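Side-chain contacts in alpha-1,3-glucanase (Streptomyces thermodiastaticus, PDB 7C7D), which hydrolyses the alpha-1,3-glycosidic bonds of alpha-1,3-glucan and belongs to glycoside hydrolase family 87: residues Gly151-Ala156 with Thr298-Ser303; Asn405-Tyr410 with Lys418-Ser423; Val286-Phe291 with Asn307-Ser312. All blocks are in the same frame, centred on the assembly; numbering follows the deposited sequence.

Overall arrangement
Contacts 2 and 3 lie inside the right-handed parallel beta-helix of the pectate lyase-like part, and each ties the eleven-strand parallel sheet, which holds strands 309-311 and 407-410, to strands on other faces of the helix. Their centres are 22 Å apart, so they sample its core at separate levels. Contact 1 is of another kind: it joins a loop of the preceding beta-sandwich part to a loop of the helix, at the surface, about 22 Å from contact 2 and 24 Å from contact 3, centre to centre. Along the chain, contacts 1 and 3 alternate their segments, whereas contact 2 follows both. Together they show a largely apolar helix interior and a mixed apolar and charged interface between the two parts.

Contact 1. Residues Gly151-Ala156 with Thr298-Ser303; sequences GWIPGA and TERVDS
With CG set between its backbone N and carbonyl carbon (chi1 71°), Trp152 carries its indole toward residues 298-303, where Arg300 and Asp302 receive it. Arg300 reaches back along a straight side chain, CG lying opposite its backbone N (chi1 -177°) and the chain extended from there to NE. The aliphatic part of the arginine runs past the six-membered end of the indole: Arg300 CB lies at the ring edge, in its plane, and Arg300 CD comes 3.6 Å from Trp152 CZ2. The guanidinium stands almost perpendicular to the indole, the planes 88° apart, so the two groups are not stacked. Trp152 CH2 also comes close to the backbone, 3.1 Å from Arg300 O. On the pyrrole side, Trp152 NE1 is 3.0 Å from Asp302 OD2. The other carboxylate oxygen, Asp302 OD1, accepts a salt-bridging hydrogen bond from Arg300 NE at 2.9 Å, through its syn lone pair and close to the guanidinium plane. Ile153 fills in from its own segment: its CG1 sits over one indole face, displaced toward the rim, while Ile153 CD1 lies over a face of the guanidinium, 3.6 Å from Arg300 NH1. That same NH1 forms a salt bridge with Asp376. Asp302 and Asp376 thus hold the guanidinium from two sites and limit its rotation. Between a loop of the N-terminal beta-sandwich and one of the beta-helix, the chemistry implies a mixed interface: an indole whose rim meets the aliphatic chain of an arginine whose charged end is already engaged within the beta-helix part.

Contact 2. Residues Asn405-Tyr410 with Lys418-Ser423; sequences NGIAIY and KGNLIS
Inside the right-handed parallel beta-helix, strand 407-410 on one face looks across the core at strand 415-423 on another, and the two meet through Ile407, Asn420 and Ile422. Ile407 CD1 makes most of the contact. It reaches the amide of Asn420, 3.5 Å from ND2 and 3.6 Å from CG, and also touches Ile422 CD1 at 3.8 Å. The Ile407 side chain is extended, with CG1 opposite its carbonyl carbon (chi1 -68°) and CD1 opposite CA (chi2 178°), which carries the methyl deep into the interior. Ile422 comes across it at about a right angle, as does Asn420; Ile422 CD1 lies against both the end and the shaft of Ile407, 3.9 Å from Ile407 CG1. The second branch, Ile422 CG2, packs 3.9 Å from Gly406 CA, so the isoleucine touches the start of the opposing segment as well as its strand. In a parallel beta-helix each coil stacks on the next, and inward-facing side chains from the faces of a coil fill the space between them. Here Ile398 of strand 397-399 touches both isoleucines, while Ile432 and Leu457 from strands 432-435 and 449-458 also pack on Ile422. The polar amide of Asn420 is buried beside the methyl of Ile407, but both its ends are satisfied by the preceding coil: OD1 accepts from the backbone N of Asn396, and ND2 donates to the carbonyl O of Phe393. These two bonds hold the amide from either end and fix its rotation.

Contact 3. Residues Val286-Phe291 with Asn307-Ser312; sequences VHLKDF and NFVNGS
One face of the Phe308 ring is taken by its own neighbour, Val309, whose CG2 sits over the ring centre, 3.6 Å above the plane. Leu288 reaches the same ring obliquely from residues 286-291, and its CD1 makes the contact, 3.8 Å from Phe308 CZ and 4.1 Å from Phe308 CE1. The same methyl lies 4.2 Å from Val309 CG2, so it rests against both members of the phenylalanine-valine pair. Leu288 and Phe308 approach from opposite directions. Leucine CG lies beside its own backbone N (chi1 -52°) and CD1 continues in an extended line, anti to CA (chi2 -179°), which sends that methyl inward across the core. The contact is wholly apolar and buried. On the far segment, Asn307 ND2 gives a bent hydrogen bond to Asn310 OD1 (2.9 Å, 140°), linking the residues that flank Phe308 and Val309. Leu288 belongs to strand 286-289, which runs parallel between strands 259-263 and 318-320 of the beta-helix; Val309 lies on strand 309-311, on a different face, between 277-279 and 331-333. Leu261, Val319, Leu331 and Leu333 of these neighbouring strands pack around the three residues.

Contact 1. Residues Gly151-Ala156 with Thr298-Ser303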
loop_
_atom_site.group_PDB
_atom_site.type_symbol
_atom_site.label_atom_id
_atom_site.label_comp_id
_atom_site.label_asym_id
_atom_site.label_seq_id
_atom_site.Cartn_x
_atom_site.Cartn_y
_atom_site.Cartn_z
ATOM N N GLY A 151 -4.886 -1.773 -19.882
ATOM C CA GLY A 151 -5.503 -2.789 -20.719
ATOM C C GLY A 151 -4.668 -4.038 -20.907
ATOM O O GLY A 151 -5.211 -5.086 -21.281
ATOM N N TRP A 152 -3.359 -3.956 -20.661
ATOM C CA TRP A 152 -2.485 -5.113 -20.798
ATOM C C TRP A 152 -2.545 -6.047 -19.596
ATOM O O TRP A 152 -1.962 -7.134 -19.649
ATOM C CB TRP A 152 -1.039 -4.659 -21.010
ATOM C CG TRP A 152 -0.439 -4.073 -19.770
ATOM C CD1 TRP A 152 0.237 -4.741 -18.791
ATOM C CD2 TRP A 152 -0.479 -2.702 -19.367
ATOM N NE1 TRP A 152 0.627 -3.869 -17.806
ATOM C CE2 TRP A 152 0.200 -2.610 -18.135
ATOM C CE3 TRP A 152 -1.019 -1.541 -19.929
ATOM C CZ2 TRP A 152 0.352 -1.404 -17.456
ATOM C CZ3 TRP A 152 -0.867 -0.343 -19.251
ATOM C CH2 TRP A 152 -0.186 -0.285 -18.029
ATOM N N ILE A 153 -3.211 -5.644 -18.519
ATOM C CA ILE A 153 -3.389 -6.495 -17.340
ATOM C C ILE A 153 -4.725 -7.201 -17.490
ATOM O O ILE A 153 -5.780 -6.548 -17.382
ATOM C CB ILE A 153 -3.335 -5.674 -16.046
ATOM C CG1 ILE A 153 -1.982 -4.971 -15.925
ATOM C CG2 ILE A 153 -3.576 -6.573 -14.840
ATOM C CD1 ILE A 153 -1.777 -4.256 -14.606
ATOM N N PRO A 154 -4.748 -8.513 -17.742
ATOM C CA PRO A 154 -6.017 -9.204 -17.995
ATOM C C PRO A 154 -6.963 -9.087 -16.811
ATOM O O PRO A 154 -6.594 -9.359 -15.665
ATOM C CB PRO A 154 -5.589 -10.655 -18.229
ATOM C CG PRO A 154 -4.170 -10.568 -18.682
ATOM C CD PRO A 154 -3.580 -9.381 -17.976
ATOM N N GLY A 155 -8.192 -8.674 -17.100
ATOM C CA GLY A 155 -9.213 -8.546 -16.091
ATOM C C GLY A 155 -9.278 -7.193 -15.419
ATOM O O GLY A 155 -10.267 -6.909 -14.736
ATOM N N ALA A 156 -8.263 -6.351 -15.587
ATOM C CA ALA A 156 -8.292 -5.030 -14.978
ATOM C C ALA A 156 -9.294 -4.141 -15.701
ATOM O O ALA A 156 -9.486 -4.247 -16.916
ATOM C CB ALA A 156 -6.903 -4.393 -15.024
ATOM N N THR A 298 0.560 10.320 -14.290
ATOM C CA THR A 298 -0.878 10.149 -14.436
ATOM C C THR A 298 -1.236 8.841 -15.122
ATOM O O THR A 298 -2.419 8.577 -15.360
ATOM C CB THR A 298 -1.483 11.323 -15.216
ATOM O OG1 THR A 298 -1.060 11.238 -16.578
ATOM C CG2 THR A 298 -1.016 12.656 -14.641
ATOM N N GLU A 299 -0.250 8.011 -15.439
ATOM C CA GLU A 299 -0.493 6.774 -16.156
ATOM C C GLU A 299 0.520 5.753 -15.676
ATOM O O GLU A 299 1.442 6.072 -14.925
ATOM C CB GLU A 299 -0.360 6.984 -17.661
ATOM C CG GLU A 299 0.997 7.504 -18.051
ATOM C CD GLU A 299 0.985 8.219 -19.375
ATOM O OE1 GLU A 299 0.153 7.872 -20.241
ATOM O OE2 GLU A 299 1.808 9.136 -19.542
ATOM N N ARG A 300 0.351 4.518 -16.131
ATOM C CA ARG A 300 1.279 3.442 -15.817
ATOM C C ARG A 300 1.972 3.019 -17.105
ATOM O O ARG A 300 1.359 2.378 -17.966
ATOM C CB ARG A 300 0.552 2.272 -15.164
ATOM C CG ARG A 300 1.488 1.170 -14.758
ATOM C CD ARG A 300 0.726 0.051 -14.139
ATOM N NE ARG A 300 1.598 -1.070 -13.847
ATOM C CZ ARG A 300 1.263 -2.063 -13.036
ATOM N NH1 ARG A 300 0.074 -2.060 -12.448
ATOM N NH2 ARG A 300 2.115 -3.048 -12.817
ATOM N N VAL A 301 3.238 3.398 -17.240
ATOM C CA VAL A 301 4.084 3.009 -18.363
ATOM C C VAL A 301 5.126 2.053 -17.796
ATOM O O VAL A 301 6.099 2.477 -17.162
ATOM C CB VAL A 301 4.740 4.222 -19.035
ATOM C CG1 VAL A 301 5.529 3.790 -20.269
ATOM C CG2 VAL A 301 3.690 5.263 -19.409
ATOM N N ASP A 302 4.924 0.752 -18.012
ATOM C CA ASP A 302 5.738 -0.232 -17.307
ATOM C C ASP A 302 7.215 -0.111 -17.661
ATOM O O ASP A 302 8.075 -0.357 -16.808
ATOM C CB ASP A 302 5.207 -1.646 -17.549
ATOM C CG ASP A 302 4.056 -1.995 -16.620
ATOM O OD1 ASP A 302 3.888 -1.296 -15.595
ATOM O OD2 ASP A 302 3.327 -2.970 -16.905
ATOM N N SER A 303 7.525 0.311 -18.887
ATOM C CA SER A 303 8.906 0.417 -19.344
ATOM C C SER A 303 9.591 1.715 -18.926
ATOM O O SER A 303 10.781 1.884 -19.217
ATOM C CB SER A 303 8.966 0.281 -20.868
ATOM O OG SER A 303 8.192 1.290 -21.501
#

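Contact 2. Residues Asn405-Tyr410 with Lys418-Ser423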
loop_
_atom_site.group_PDB
_atom_site.type_symbol
_atom_site.label_atom_id
_atom_site.label_comp_id
_atom_site.label_asym_id
_atom_site.label_seq_id
_atom_site.Cartn_x
_atom_site.Cartn_y
_atom_site.Cartn_z
ATOM N N ASN A 405 -2.607 -7.211 -4.737
ATOM C CA ASN A 405 -2.581 -7.566 -3.325
ATOM C C ASN A 405 -2.211 -6.390 -2.425
ATOM O O ASN A 405 -1.601 -5.409 -2.850
ATOM C CB ASN A 405 -1.576 -8.699 -3.124
ATOM C CG ASN A 405 -1.833 -9.859 -4.058
ATOM O OD1 ASN A 405 -2.753 -10.636 -3.850
ATOM N ND2 ASN A 405 -1.031 -9.967 -5.109
ATOM N N GLY A 406 -2.553 -6.519 -1.140
ATOM C CA GLY A 406 -1.996 -5.609 -0.157
ATOM C C GLY A 406 -0.505 -5.835 0.004
ATOM O O GLY A 406 0.305 -4.922 -0.188
ATOM N N ILE A 407 -0.135 -7.063 0.350
ATOM C CA ILE A 407 1.250 -7.513 0.392
ATOM C C ILE A 407 1.364 -8.782 -0.440
ATOM O O ILE A 407 0.572 -9.714 -0.262
ATOM C CB ILE A 407 1.731 -7.776 1.831
ATOM C CG1 ILE A 407 1.822 -6.456 2.593
ATOM C CG2 ILE A 407 3.057 -8.535 1.818
ATOM C CD1 ILE A 407 2.234 -6.576 4.056
ATOM N N ALA A 408 2.346 -8.818 -1.341
ATOM C CA ALA A 408 2.599 -9.998 -2.162
ATOM C C ALA A 408 4.054 -10.408 -2.017
ATOM O O ALA A 408 4.961 -9.601 -2.256
ATOM C CB ALA A 408 2.296 -9.718 -3.634
ATOM N N ILE A 409 4.274 -11.666 -1.645
ATOM C CA ILE A 409 5.605 -12.252 -1.578
ATOM C C ILE A 409 5.684 -13.303 -2.673
ATOM O O ILE A 409 5.080 -14.376 -2.554
ATOM C CB ILE A 409 5.880 -12.889 -0.209
ATOM C CG1 ILE A 409 5.565 -11.907 0.934
ATOM C CG2 ILE A 409 7.308 -13.428 -0.156
ATOM C CD1 ILE A 409 6.348 -10.610 0.899
ATOM N N TYR A 410 6.424 -13.006 -3.742
ATOM C CA TYR A 410 6.622 -13.951 -4.839
ATOM C C TYR A 410 8.027 -14.524 -4.691
ATOM O O TYR A 410 9.015 -13.872 -5.037
ATOM C CB TYR A 410 6.453 -13.274 -6.195
ATOM C CG TYR A 410 5.165 -12.511 -6.383
ATOM C CD1 TYR A 410 3.950 -13.162 -6.588
ATOM C CD2 TYR A 410 5.176 -11.122 -6.389
ATOM C CE1 TYR A 410 2.766 -12.426 -6.768
ATOM C CE2 TYR A 410 4.024 -10.391 -6.572
ATOM C CZ TYR A 410 2.828 -11.036 -6.763
ATOM O OH TYR A 410 1.699 -10.266 -6.943
ATOM N N LYS A 418 4.749 -9.248 9.117
ATOM C CA LYS A 418 4.349 -9.224 10.523
ATOM C C LYS A 418 3.646 -7.929 10.907
ATOM O O LYS A 418 4.140 -6.839 10.619
ATOM C CB LYS A 418 5.575 -9.421 11.426
ATOM C CG LYS A 418 5.287 -9.303 12.918
ATOM C CD LYS A 418 6.567 -9.434 13.748
ATOM C CE LYS A 418 6.543 -10.610 14.709
ATOM N NZ LYS A 418 7.928 -11.101 14.967
ATOM N N GLY A 419 2.511 -8.045 11.593
ATOM C CA GLY A 419 1.924 -6.885 12.228
ATOM C C GLY A 419 1.357 -5.842 11.299
ATOM O O GLY A 419 1.201 -4.695 11.713
ATOM N N ASN A 420 1.054 -6.192 10.052
ATOM C CA ASN A 420 0.512 -5.228 9.108
ATOM C C ASN A 420 -1.005 -5.169 9.218
ATOM O O ASN A 420 -1.667 -6.160 9.530
ATOM C CB ASN A 420 0.918 -5.607 7.685
ATOM C CG ASN A 420 2.426 -5.662 7.518
ATOM O OD1 ASN A 420 3.081 -4.621 7.411
ATOM N ND2 ASN A 420 2.988 -6.869 7.503
ATOM N N LEU A 421 -1.548 -3.982 8.961
ATOM C CA LEU A 421 -2.983 -3.750 8.861
ATOM C C LEU A 421 -3.276 -3.467 7.399
ATOM O O LEU A 421 -2.720 -2.523 6.829
ATOM C CB LEU A 421 -3.394 -2.555 9.722
ATOM C CG LEU A 421 -4.848 -2.100 9.578
ATOM C CD1 LEU A 421 -5.822 -3.221 9.967
ATOM C CD2 LEU A 421 -5.111 -0.841 10.407
ATOM N N ILE A 422 -4.102 -4.306 6.787
ATOM C CA ILE A 422 -4.384 -4.244 5.359
ATOM C C ILE A 422 -5.891 -4.239 5.189
ATOM O O ILE A 422 -6.566 -5.166 5.651
ATOM C CB ILE A 422 -3.760 -5.434 4.611
ATOM C CG1 ILE A 422 -2.247 -5.467 4.851
ATOM C CG2 ILE A 422 -4.109 -5.377 3.119
ATOM C CD1 ILE A 422 -1.585 -6.761 4.448
ATOM N N SER A 423 -6.418 -3.203 4.524
ATOM C CA SER A 423 -7.859 -3.040 4.385
ATOM C C SER A 423 -8.232 -2.740 2.944
ATOM O O SER A 423 -7.530 -1.993 2.249
ATOM C CB SER A 423 -8.391 -1.904 5.261
ATOM O OG SER A 423 -7.969 -2.044 6.609
#

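Contact 3. Residues Val286-Phe291 with Asn307-Ser312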
loop_
_atom_site.group_PDB
_atom_site.type_symbol
_atom_site.label_atom_id
_atom_site.label_comp_id
_atom_site.label_asym_id
_atom_site.label_seq_id
_atom_site.Cartn_x
_atom_site.Cartn_y
_atom_site.Cartn_z
ATOM N N VAL A 286 23.363 5.933 2.215
ATOM C CA VAL A 286 22.454 6.978 1.774
ATOM C C VAL A 286 21.335 7.060 2.796
ATOM O O VAL A 286 20.730 6.042 3.143
ATOM C CB VAL A 286 21.867 6.641 0.395
ATOM C CG1 VAL A 286 20.833 7.688 0.007
ATOM C CG2 VAL A 286 22.969 6.526 -0.640
ATOM N N HIS A 287 21.043 8.264 3.269
ATOM C CA HIS A 287 19.927 8.470 4.183
ATOM C C HIS A 287 19.033 9.566 3.627
ATOM O O HIS A 287 19.418 10.736 3.614
ATOM C CB HIS A 287 20.442 8.786 5.583
ATOM C CG HIS A 287 21.418 7.769 6.069
ATOM N ND1 HIS A 287 21.032 6.523 6.513
ATOM C CD2 HIS A 287 22.771 7.785 6.118
ATOM C CE1 HIS A 287 22.104 5.825 6.837
ATOM N NE2 HIS A 287 23.172 6.567 6.606
ATOM N N LEU A 288 17.850 9.182 3.148
ATOM C CA LEU A 288 16.863 10.132 2.650
ATOM C C LEU A 288 15.884 10.394 3.783
ATOM O O LEU A 288 15.285 9.452 4.314
ATOM C CB LEU A 288 16.145 9.570 1.421
ATOM C CG LEU A 288 17.031 9.055 0.283
ATOM C CD1 LEU A 288 16.186 8.536 -0.883
ATOM C CD2 LEU A 288 17.977 10.148 -0.189
ATOM N N LYS A 289 15.747 11.658 4.183
ATOM C CA LYS A 289 15.012 11.985 5.400
ATOM C C LYS A 289 14.197 13.257 5.244
ATOM O O LYS A 289 14.731 14.299 4.855
ATOM C CB LYS A 289 15.962 12.215 6.589
ATOM C CG LYS A 289 16.907 11.090 6.938
ATOM C CD LYS A 289 17.721 11.468 8.170
ATOM C CE LYS A 289 18.510 10.285 8.693
ATOM N NZ LYS A 289 19.435 10.655 9.804
ATOM N N ASP A 290 12.927 13.183 5.640
ATOM C CA ASP A 290 12.140 14.363 6.003
ATOM C C ASP A 290 11.943 15.336 4.843
ATOM O O ASP A 290 12.029 16.550 5.020
ATOM C CB ASP A 290 12.716 15.080 7.230
ATOM C CG ASP A 290 12.980 14.138 8.390
ATOM O OD1 ASP A 290 12.275 13.115 8.509
ATOM O OD2 ASP A 290 13.892 14.432 9.194
ATOM N N PHE A 291 11.670 14.814 3.651
ATOM C CA PHE A 291 11.197 15.658 2.560
ATOM C C PHE A 291 10.123 14.923 1.771
ATOM O O PHE A 291 9.835 13.748 2.012
ATOM C CB PHE A 291 12.315 16.283 1.685
ATOM C CG PHE A 291 13.176 15.301 0.913
ATOM C CD1 PHE A 291 14.195 14.597 1.543
ATOM C CD2 PHE A 291 13.025 15.160 -0.465
ATOM C CE1 PHE A 291 15.019 13.737 0.823
ATOM C CE2 PHE A 291 13.847 14.306 -1.189
ATOM C CZ PHE A 291 14.848 13.602 -0.551
ATOM N N ASN A 307 9.672 6.867 -11.165
ATOM C CA ASN A 307 9.637 6.420 -9.782
ATOM C C ASN A 307 10.368 7.401 -8.874
ATOM O O ASN A 307 11.141 8.246 -9.328
ATOM C CB ASN A 307 10.290 5.038 -9.691
ATOM C CG ASN A 307 9.597 4.023 -10.583
ATOM O OD1 ASN A 307 8.409 4.152 -10.855
ATOM N ND2 ASN A 307 10.326 3.005 -11.030
ATOM N N PHE A 308 10.114 7.288 -7.566
ATOM C CA PHE A 308 10.896 8.050 -6.591
ATOM C C PHE A 308 12.305 7.471 -6.461
ATOM O O PHE A 308 13.297 8.180 -6.661
ATOM C CB PHE A 308 10.122 8.136 -5.264
ATOM C CG PHE A 308 10.977 8.281 -4.022
ATOM C CD1 PHE A 308 11.838 9.362 -3.843
ATOM C CD2 PHE A 308 10.887 7.341 -3.005
ATOM C CE1 PHE A 308 12.603 9.489 -2.681
ATOM C CE2 PHE A 308 11.638 7.464 -1.843
ATOM C CZ PHE A 308 12.495 8.532 -1.672
ATOM N N VAL A 309 12.421 6.172 -6.181
ATOM C CA VAL A 309 13.707 5.482 -6.197
ATOM C C VAL A 309 13.617 4.326 -7.179
ATOM O O VAL A 309 12.668 3.535 -7.134
ATOM C CB VAL A 309 14.114 4.968 -4.803
ATOM C CG1 VAL A 309 15.351 4.085 -4.905
ATOM C CG2 VAL A 309 14.362 6.142 -3.876
ATOM N N ASN A 310 14.600 4.240 -8.073
ATOM C CA ASN A 310 14.685 3.171 -9.058
ATOM C C ASN A 310 16.084 2.590 -8.980
ATOM O O ASN A 310 17.052 3.254 -9.357
ATOM C CB ASN A 310 14.415 3.727 -10.452
ATOM C CG ASN A 310 14.122 2.647 -11.456
ATOM O OD1 ASN A 310 13.031 2.083 -11.460
ATOM N ND2 ASN A 310 15.081 2.364 -12.331
ATOM N N GLY A 311 16.193 1.355 -8.498
ATOM C CA GLY A 311 17.471 0.676 -8.460
ATOM C C GLY A 311 18.012 0.453 -7.062
ATOM O O GLY A 311 17.337 -0.108 -6.190
ATOM N N SER A 312 19.233 0.912 -6.830
ATOM C CA SER A 312 19.998 0.535 -5.651
ATOM C C SER A 312 20.375 1.756 -4.827
ATOM O O SER A 312 20.935 2.724 -5.361
ATOM C CB SER A 312 21.267 -0.204 -6.079
ATOM O OG SER A 312 22.193 -0.287 -5.017
#